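Local coordinates for protein putative nucleoside-diphosphate-sugar epimerase (Staphylococcus aureus subsp. aureus, PDB 3E48) that is of unknown function but probably binds NAD(P)(H) and may act on a nucleotide-linked sugar or a related substrate, at residues 4-9 with 67-72; 30-35 with 46-51. One frame throughout, in Å; residues are numbered along the deposited sequence.

Contact 1 of 2, residues 4-9 with 67-72; sequences MLTGAT and DTVVFI
Thr-6 turns OG1 between its backbone N and carbonyl carbon (chi1 67°), and this brings the oxygen over to Phe-71 and Ile-72. Phe-71 holds CG anti to its backbone N, and its ring atom CD1 comes nearest the threonine hydroxyl. Thr-6 OG1 lies 3.4 Å from Phe-71 CD1 and meets the ring obliquely. The same oxygen takes a weak hydrogen bond from the backbone N of Ile-72, at 3.3 Å. Tyr-53 completes this corner: its OH is hydrogen-bonded to both Thr-6 OG1 and Ile-72 O, and its ring stacks on Phe-71.

Before this point the two strands run parallel, 20° apart. Met-4, a selenomethionine, bridges to Val-69 and Leu-5 to Val-70. Met-4 uses both of its backbone polar atoms: its N donates to Thr-68 O, and its O accepts from Val-70 N at 2.7 Å in an almost straight bond (175°). Thr-6 N then donates to Val-70 O at 3.0 Å.

On the face of Leu-5 and Val-70 the contacts are between methyls. Leu-5 CD1 touches Val-70 CG1 at 3.6 Å and Ile-72 CD1 at 3.8 Å. The methyl Ile-72 CD1 also lies by a carbonyl oxygen, 3.5 Å from Thr-6 O. Ile-16 of helix 11-22 touches Leu-5 and Ile-72, while on the face of Met-4 and Val-69 Leu-89 of helix 84-96 meets Val-69 and Phe-71.

At Gly-7 the chain leaves the strand with positive phi and enters the loop before helix 11-22. This strand-loop-helix start, with Gly-Ala-Thr opening the loop, is consistent with the dinucleotide-binding turn of a Rossmann fold. The chemistry implies a largely apolar strand pair with one buried threonine hydroxyl, held by Tyr-53 and, more weakly, by the Ile-72 amide.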
HETATM    1  N   MSE B   4     -20.318  13.835   6.737  1.00  8.82           N
HETATM    2  CA  MSE B   4     -19.544  13.815   7.969  1.00  6.88           C
HETATM    3  C   MSE B   4     -18.058  13.989   7.661  1.00  8.15           C
HETATM    4  O   MSE B   4     -17.495  13.232   6.875  1.00  8.02           O
HETATM    5  CB  MSE B   4     -19.767  12.485   8.693  1.00 10.15           C
HETATM    6  CG  MSE B   4     -18.618  12.045   9.572  1.00 20.18           C
HETATM    7 SE   MSE B   4     -18.469  13.080  11.190  1.00 33.67          SE
HETATM    8  CE  MSE B   4     -20.161  12.591  11.959  1.00 36.16           C
ATOM      9  N   LEU B   5     -17.437  14.995   8.268  1.00  5.85           N
ATOM     10  CA  LEU B   5     -16.010  15.245   8.089  1.00  4.71           C
ATOM     11  C   LEU B   5     -15.303  14.851   9.383  1.00  6.41           C
ATOM     12  O   LEU B   5     -15.578  15.432  10.436  1.00  7.76           O
ATOM     13  CB  LEU B   5     -15.750  16.730   7.814  1.00  5.84           C
ATOM     14  CG  LEU B   5     -14.261  17.130   7.769  1.00  9.44           C
ATOM     15  CD1 LEU B   5     -13.588  16.458   6.576  1.00  5.91           C
ATOM     16  CD2 LEU B   5     -14.125  18.650   7.663  1.00  8.70           C
ATOM     17  N   THR B   6     -14.412  13.864   9.328  1.00  6.70           N
ATOM     18  CA  THR B   6     -13.697  13.465  10.541  1.00  5.93           C
ATOM     19  C   THR B   6     -12.406  14.269  10.672  1.00 10.55           C
ATOM     20  O   THR B   6     -11.846  14.714   9.670  1.00 11.42           O
ATOM     21  CB  THR B   6     -13.349  11.945  10.552  1.00  9.88           C
ATOM     22  OG1 THR B   6     -12.384  11.663   9.531  1.00 11.67           O
ATOM     23  CG2 THR B   6     -14.602  11.104  10.313  1.00 12.62           C
ATOM     24  N   GLY B   7     -11.943  14.456  11.907  1.00 11.01           N
ATOM     25  CA  GLY B   7     -10.723  15.212  12.148  1.00 12.42           C
ATOM     26  C   GLY B   7     -10.862  16.667  11.738  1.00  9.48           C
ATOM     27  O   GLY B   7      -9.889  17.317  11.359  1.00  7.89           O
ATOM     28  N   ALA B   8     -12.083  17.180  11.850  1.00  9.82           N
ATOM     29  CA  ALA B   8     -12.411  18.549  11.464  1.00  8.51           C
ATOM     30  C   ALA B   8     -11.662  19.681  12.166  1.00  9.15           C
ATOM     31  O   ALA B   8     -11.563  20.780  11.621  1.00  8.47           O
ATOM     32  CB  ALA B   8     -13.912  18.764  11.616  1.00  7.69           C
ATOM     33  N   THR B   9     -11.142  19.431  13.366  1.00 10.01           N
ATOM     34  CA  THR B   9     -10.429  20.476  14.094  1.00 10.12           C
ATOM     35  C   THR B   9      -8.932  20.514  13.791  1.00 14.00           C
ATOM     36  O   THR B   9      -8.205  21.363  14.307  1.00 11.23           O
ATOM     37  CB  THR B   9     -10.649  20.361  15.630  1.00 11.27           C
ATOM     38  OG1 THR B   9     -10.344  19.035  16.070  1.00 14.98           O
ATOM     39  CG2 THR B   9     -12.101  20.688  15.987  1.00 17.09           C
ATOM     40  N   ASP B  67     -24.318   9.652   5.275  1.00  6.59           N
ATOM     41  CA  ASP B  67     -24.345   9.145   3.910  1.00  7.78           C
ATOM     42  C   ASP B  67     -22.989   9.212   3.236  1.00  8.59           C
ATOM     43  O   ASP B  67     -22.625   8.334   2.451  1.00  8.30           O
ATOM     44  CB  ASP B  67     -25.373   9.937   3.107  1.00  4.04           C
ATOM     45  CG  ASP B  67     -26.780   9.722   3.617  1.00  7.56           C
ATOM     46  OD1 ASP B  67     -27.452  10.708   3.994  1.00  9.97           O
ATOM     47  OD2 ASP B  67     -27.206   8.548   3.642  1.00 10.00           O
ATOM     48  N   THR B  68     -22.247  10.266   3.546  1.00  5.92           N
ATOM     49  CA  THR B  68     -20.930  10.468   2.977  1.00  7.40           C
ATOM     50  C   THR B  68     -19.974  10.860   4.086  1.00  8.71           C
ATOM     51  O   THR B  68     -20.242  11.792   4.849  1.00  8.16           O
ATOM     52  CB  THR B  68     -20.961  11.584   1.918  1.00 11.62           C
ATOM     53  OG1 THR B  68     -21.869  11.212   0.874  1.00 13.60           O
ATOM     54  CG2 THR B  68     -19.581  11.803   1.322  1.00 13.97           C
ATOM     55  N   VAL B  69     -18.874  10.123   4.180  1.00  5.71           N
ATOM     56  CA  VAL B  69     -17.847  10.383   5.173  1.00  5.22           C
ATOM     57  C   VAL B  69     -16.588  10.859   4.460  1.00  6.05           C
ATOM     58  O   VAL B  69     -16.113  10.219   3.517  1.00  7.48           O
ATOM     59  CB  VAL B  69     -17.507   9.106   5.986  1.00  5.67           C
ATOM     60  CG1 VAL B  69     -16.275   9.343   6.856  1.00  5.93           C
ATOM     61  CG2 VAL B  69     -18.697   8.717   6.859  1.00  9.10           C
ATOM     62  N   VAL B  70     -16.082  12.008   4.897  1.00  4.18           N
ATOM     63  CA  VAL B  70     -14.855  12.585   4.357  1.00  6.03           C
ATOM     64  C   VAL B  70     -13.876  12.308   5.489  1.00  7.72           C
ATOM     65  O   VAL B  70     -13.987  12.882   6.572  1.00  7.42           O
ATOM     66  CB  VAL B  70     -15.003  14.100   4.119  1.00  6.17           C
ATOM     67  CG1 VAL B  70     -13.737  14.652   3.477  1.00  8.02           C
ATOM     68  CG2 VAL B  70     -16.211  14.365   3.228  1.00  7.13           C
ATOM     69  N   PHE B  71     -12.938  11.399   5.228  1.00  6.34           N
ATOM     70  CA  PHE B  71     -11.964  10.952   6.218  1.00  7.36           C
ATOM     71  C   PHE B  71     -10.584  11.570   6.088  1.00  5.47           C
ATOM     72  O   PHE B  71      -9.956  11.484   5.035  1.00  5.85           O
ATOM     73  CB  PHE B  71     -11.822   9.430   6.125  1.00  5.18           C
ATOM     74  CG  PHE B  71     -11.014   8.818   7.230  1.00  6.09           C
ATOM     75  CD1 PHE B  71     -11.592   8.583   8.473  1.00  9.08           C
ATOM     76  CD2 PHE B  71      -9.676   8.479   7.036  1.00  7.09           C
ATOM     77  CE1 PHE B  71     -10.853   8.020   9.513  1.00  9.21           C
ATOM     78  CE2 PHE B  71      -8.922   7.913   8.071  1.00  8.17           C
ATOM     79  CZ  PHE B  71      -9.517   7.683   9.315  1.00  8.06           C
ATOM     80  N   ILE B  72     -10.122  12.190   7.169  1.00  6.16           N
ATOM     81  CA  ILE B  72      -8.794  12.786   7.212  1.00  4.05           C
ATOM     82  C   ILE B  72      -7.960  11.910   8.141  1.00  6.02           C
ATOM     83  O   ILE B  72      -8.236  11.827   9.337  1.00  7.97           O
ATOM     84  CB  ILE B  72      -8.837  14.219   7.777  1.00  7.13           C
ATOM     85  CG1 ILE B  72      -9.694  15.096   6.861  1.00  6.23           C
ATOM     86  CG2 ILE B  72      -7.420  14.781   7.903  1.00  9.35           C
ATOM     87  CD1 ILE B  72      -9.863  16.515   7.354  1.00 10.17           C
TER

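Contact 2 of 2, residues 30-35 with 46-51; sequences IGVRNV and VSVRQL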
ATOM      1  N   ILE B  30     -19.477  16.970  11.881  1.00  7.93           N
ATOM      2  CA  ILE B  30     -18.050  16.784  12.094  1.00  7.12           C
ATOM      3  C   ILE B  30     -17.842  15.779  13.216  1.00  8.37           C
ATOM      4  O   ILE B  30     -18.650  15.686  14.143  1.00  7.54           O
ATOM      5  CB  ILE B  30     -17.323  18.107  12.455  1.00  5.20           C
ATOM      6  CG1 ILE B  30     -17.837  18.650  13.790  1.00  7.74           C
ATOM      7  CG2 ILE B  30     -17.506  19.120  11.331  1.00  9.24           C
ATOM      8  CD1 ILE B  30     -17.115  19.900  14.251  1.00 15.22           C
ATOM      9  N   GLY B  31     -16.757  15.017  13.109  1.00  8.48           N
ATOM     10  CA  GLY B  31     -16.429  14.022  14.115  1.00  6.68           C
ATOM     11  C   GLY B  31     -15.068  14.360  14.686  1.00 12.77           C
ATOM     12  O   GLY B  31     -14.062  14.273  13.984  1.00 18.11           O
ATOM     13  N   VAL B  32     -15.037  14.744  15.958  1.00  9.50           N
ATOM     14  CA  VAL B  32     -13.796  15.131  16.618  1.00 10.86           C
ATOM     15  C   VAL B  32     -13.545  14.386  17.924  1.00 12.16           C
ATOM     16  O   VAL B  32     -14.478  13.919  18.580  1.00 10.52           O
ATOM     17  CB  VAL B  32     -13.802  16.634  16.927  1.00 13.37           C
ATOM     18  CG1 VAL B  32     -13.813  17.430  15.634  1.00 22.11           C
ATOM     19  CG2 VAL B  32     -15.021  16.980  17.774  1.00 12.02           C
ATOM     20  N   ARG B  33     -12.276  14.294  18.311  1.00 17.46           N
ATOM     21  CA  ARG B  33     -11.912  13.608  19.545  1.00 17.68           C
ATOM     22  C   ARG B  33     -12.230  14.472  20.762  1.00 17.38           C
ATOM     23  O   ARG B  33     -12.668  13.966  21.793  1.00 15.94           O
ATOM     24  CB  ARG B  33     -10.423  13.245  19.525  1.00 17.82           C
ATOM     25  CG  ARG B  33      -9.504  14.420  19.280  1.00 32.38           C
ATOM     26  CD  ARG B  33      -8.050  13.986  19.100  1.00 38.95           C
ATOM     27  NE  ARG B  33      -7.511  13.314  20.280  1.00 45.09           N
ATOM     28  CZ  ARG B  33      -7.576  12.004  20.497  1.00 47.99           C
ATOM     29  NH1 ARG B  33      -7.057  11.488  21.605  1.00 46.37           N
ATOM     30  NH2 ARG B  33      -8.143  11.207  19.602  1.00 47.74           N
ATOM     31  N   ASN B  34     -12.008  15.778  20.634  1.00 18.37           N
ATOM     32  CA  ASN B  34     -12.275  16.716  21.719  1.00 28.20           C
ATOM     33  C   ASN B  34     -13.224  17.819  21.260  1.00 28.12           C
ATOM     34  O   ASN B  34     -12.813  18.771  20.597  1.00 30.27           O
ATOM     35  CB  ASN B  34     -10.968  17.338  22.221  1.00 34.20           C
ATOM     36  CG  ASN B  34     -10.084  16.338  22.946  1.00 43.20           C
ATOM     37  OD1 ASN B  34      -9.588  15.378  22.352  1.00 43.63           O
ATOM     38  ND2 ASN B  34      -9.885  16.558  24.241  1.00 45.20           N
ATOM     39  N   VAL B  35     -14.494  17.686  21.623  1.00 22.43           N
ATOM     40  CA  VAL B  35     -15.509  18.658  21.240  1.00 32.35           C
ATOM     41  C   VAL B  35     -15.224  20.048  21.806  1.00 33.72           C
ATOM     42  O   VAL B  35     -15.701  21.052  21.276  1.00 31.83           O
ATOM     43  CB  VAL B  35     -16.907  18.206  21.717  1.00 30.05           C
ATOM     44  CG1 VAL B  35     -17.969  19.172  21.216  1.00 32.82           C
ATOM     45  CG2 VAL B  35     -17.193  16.796  21.223  1.00 28.88           C
ATOM     46  N   VAL B  46     -22.730  23.461  12.039  1.00  8.81           N
ATOM     47  CA  VAL B  46     -22.401  22.066  11.778  1.00  9.10           C
ATOM     48  C   VAL B  46     -22.759  21.284  13.031  1.00  9.05           C
ATOM     49  O   VAL B  46     -22.733  21.830  14.133  1.00 10.08           O
ATOM     50  CB  VAL B  46     -20.893  21.870  11.471  1.00 10.25           C
ATOM     51  CG1 VAL B  46     -20.524  22.591  10.185  1.00 11.42           C
ATOM     52  CG2 VAL B  46     -20.049  22.383  12.634  1.00 17.95           C
ATOM     53  N   SER B  47     -23.119  20.017  12.863  1.00  8.23           N
ATOM     54  CA  SER B  47     -23.466  19.178  14.002  1.00 11.43           C
ATOM     55  C   SER B  47     -22.187  18.485  14.439  1.00 11.15           C
ATOM     56  O   SER B  47     -21.441  17.967  13.615  1.00 11.09           O
ATOM     57  CB  SER B  47     -24.527  18.149  13.613  1.00 10.34           C
ATOM     58  OG  SER B  47     -25.733  18.799  13.233  1.00 18.73           O
ATOM     59  N   VAL B  48     -21.949  18.484  15.743  1.00  9.20           N
ATOM     60  CA  VAL B  48     -20.742  17.915  16.320  1.00  7.25           C
ATOM     61  C   VAL B  48     -20.931  16.590  17.043  1.00  8.83           C
ATOM     62  O   VAL B  48     -21.792  16.466  17.913  1.00  9.34           O
ATOM     63  CB  VAL B  48     -20.130  18.907  17.327  1.00  9.96           C
ATOM     64  CG1 VAL B  48     -18.815  18.371  17.870  1.00 10.26           C
ATOM     65  CG2 VAL B  48     -19.944  20.265  16.661  1.00 11.46           C
ATOM     66  N   ARG B  49     -20.112  15.607  16.683  1.00  6.96           N
ATOM     67  CA  ARG B  49     -20.144  14.300  17.325  1.00  5.99           C
ATOM     68  C   ARG B  49     -18.725  13.981  17.782  1.00  8.58           C
ATOM     69  O   ARG B  49     -17.756  14.400  17.148  1.00  8.94           O
ATOM     70  CB  ARG B  49     -20.636  13.229  16.346  1.00  5.60           C
ATOM     71  CG  ARG B  49     -22.103  13.386  15.972  1.00  6.22           C
ATOM     72  CD  ARG B  49     -22.571  12.293  15.032  1.00  9.20           C
ATOM     73  NE  ARG B  49     -24.014  12.369  14.812  1.00 11.43           N
ATOM     74  CZ  ARG B  49     -24.690  11.581  13.985  1.00 11.01           C
ATOM     75  NH1 ARG B  49     -24.054  10.648  13.287  1.00  9.72           N
ATOM     76  NH2 ARG B  49     -26.003  11.725  13.858  1.00 10.69           N
ATOM     77  N   GLN B  50     -18.607  13.263  18.895  1.00  9.42           N
ATOM     78  CA  GLN B  50     -17.300  12.894  19.423  1.00  8.21           C
ATOM     79  C   GLN B  50     -16.910  11.565  18.796  1.00  9.00           C
ATOM     80  O   GLN B  50     -17.741  10.664  18.669  1.00 11.16           O
ATOM     81  CB  GLN B  50     -17.350  12.771  20.952  1.00 15.86           C
ATOM     82  CG  GLN B  50     -15.968  12.736  21.606  1.00 14.52           C
ATOM     83  CD  GLN B  50     -16.015  12.970  23.107  1.00 29.79           C
ATOM     84  OE1 GLN B  50     -16.639  13.924  23.578  1.00 36.91           O
ATOM     85  NE2 GLN B  50     -15.339  12.113  23.865  1.00 31.93           N
ATOM     86  N   LEU B  51     -15.644  11.445  18.411  1.00  8.98           N
ATOM     87  CA  LEU B  51     -15.149  10.240  17.764  1.00 10.43           C
ATOM     88  C   LEU B  51     -13.696   9.935  18.129  1.00 10.19           C
ATOM     89  O   LEU B  51     -12.892  10.843  18.337  1.00 17.38           O
ATOM     90  CB  LEU B  51     -15.276  10.407  16.247  1.00 15.21           C
ATOM     91  CG  LEU B  51     -14.550   9.432  15.321  1.00 26.41           C
ATOM     92  CD1 LEU B  51     -15.123   8.037  15.483  1.00 24.73           C
ATOM     93  CD2 LEU B  51     -14.698   9.907  13.881  1.00 30.73           C
TER
HETATM   94  O   HOH W   1     -14.676  15.689  23.802  1.00 37.09           O
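Val-46 reaches across to Ile-30 with CG2, 4.2 Å from Ile-30 CD1, and the two side chains cross at about a right angle. Ser-47 contributes its backbone: its O accepts from Ile-30 N at 2.8 Å. Val-48 spreads two methyls over the opposite segment. Val-48 CG2 lies 3.7 Å from Ile-30 CD1, with the side chains alongside each other and pointing the same way. Val-48 CG1, anti to its backbone N (chi1 -176°), meets Val-35 CG1 at 3.5 Å and also touches Val-32.

Arg-49 pairs with Gly-31. Its N donates to Ile-30 O and its O accepts from Val-32 N. Its extended side chain leads away to the backbone oxygens of Ala-62 and Lys-64, which NH1 binds. Gln-50 lays CG 3.5 Å from Arg-33 O. Its OE1 weakly accepts from a water that in turn accepts from Val-35 N at 3.0 Å and donates weakly to Arg-33 O. Leu-51 N gives the last bond, 2.7 Å to Val-32 O, from well above that carbonyl's plane (51°).

Strand 47-50 joins the sheet in parallel beside strand 28-32, whose other neighbour is strand 3-6. Leu-51 lies against Ser-58, Met-59 and Ala-62 of helix 56-63 and also touches Thr-6. Trp-42 from the intervening loop packs on Ile-30.

In the fold
The centres of contact 1 and contact 2 lie about 10 Å apart in one mixed sheet. Strand 3-6 stands between strands 68-71 and 28-32, and strand 47-50 follows 28-32. Contact 2 is nested in the chain loop that contact 1 closes: the order is 4-9, 30-35, 46-51, 67-72. The contacts are joined by probable hydrogen bonds, Leu-5 O to Gly-31 N and Gly-7 N to Gly-31 O, each 3.0 Å. Met-4 SE also packs 3.2 Å from Gly-31 N. Helices 11-22 and 56-63 lie in the chain between the strands. Together the contacts build part of the predicted NAD(P)H-binding domain, consistent with a Rossmann fold.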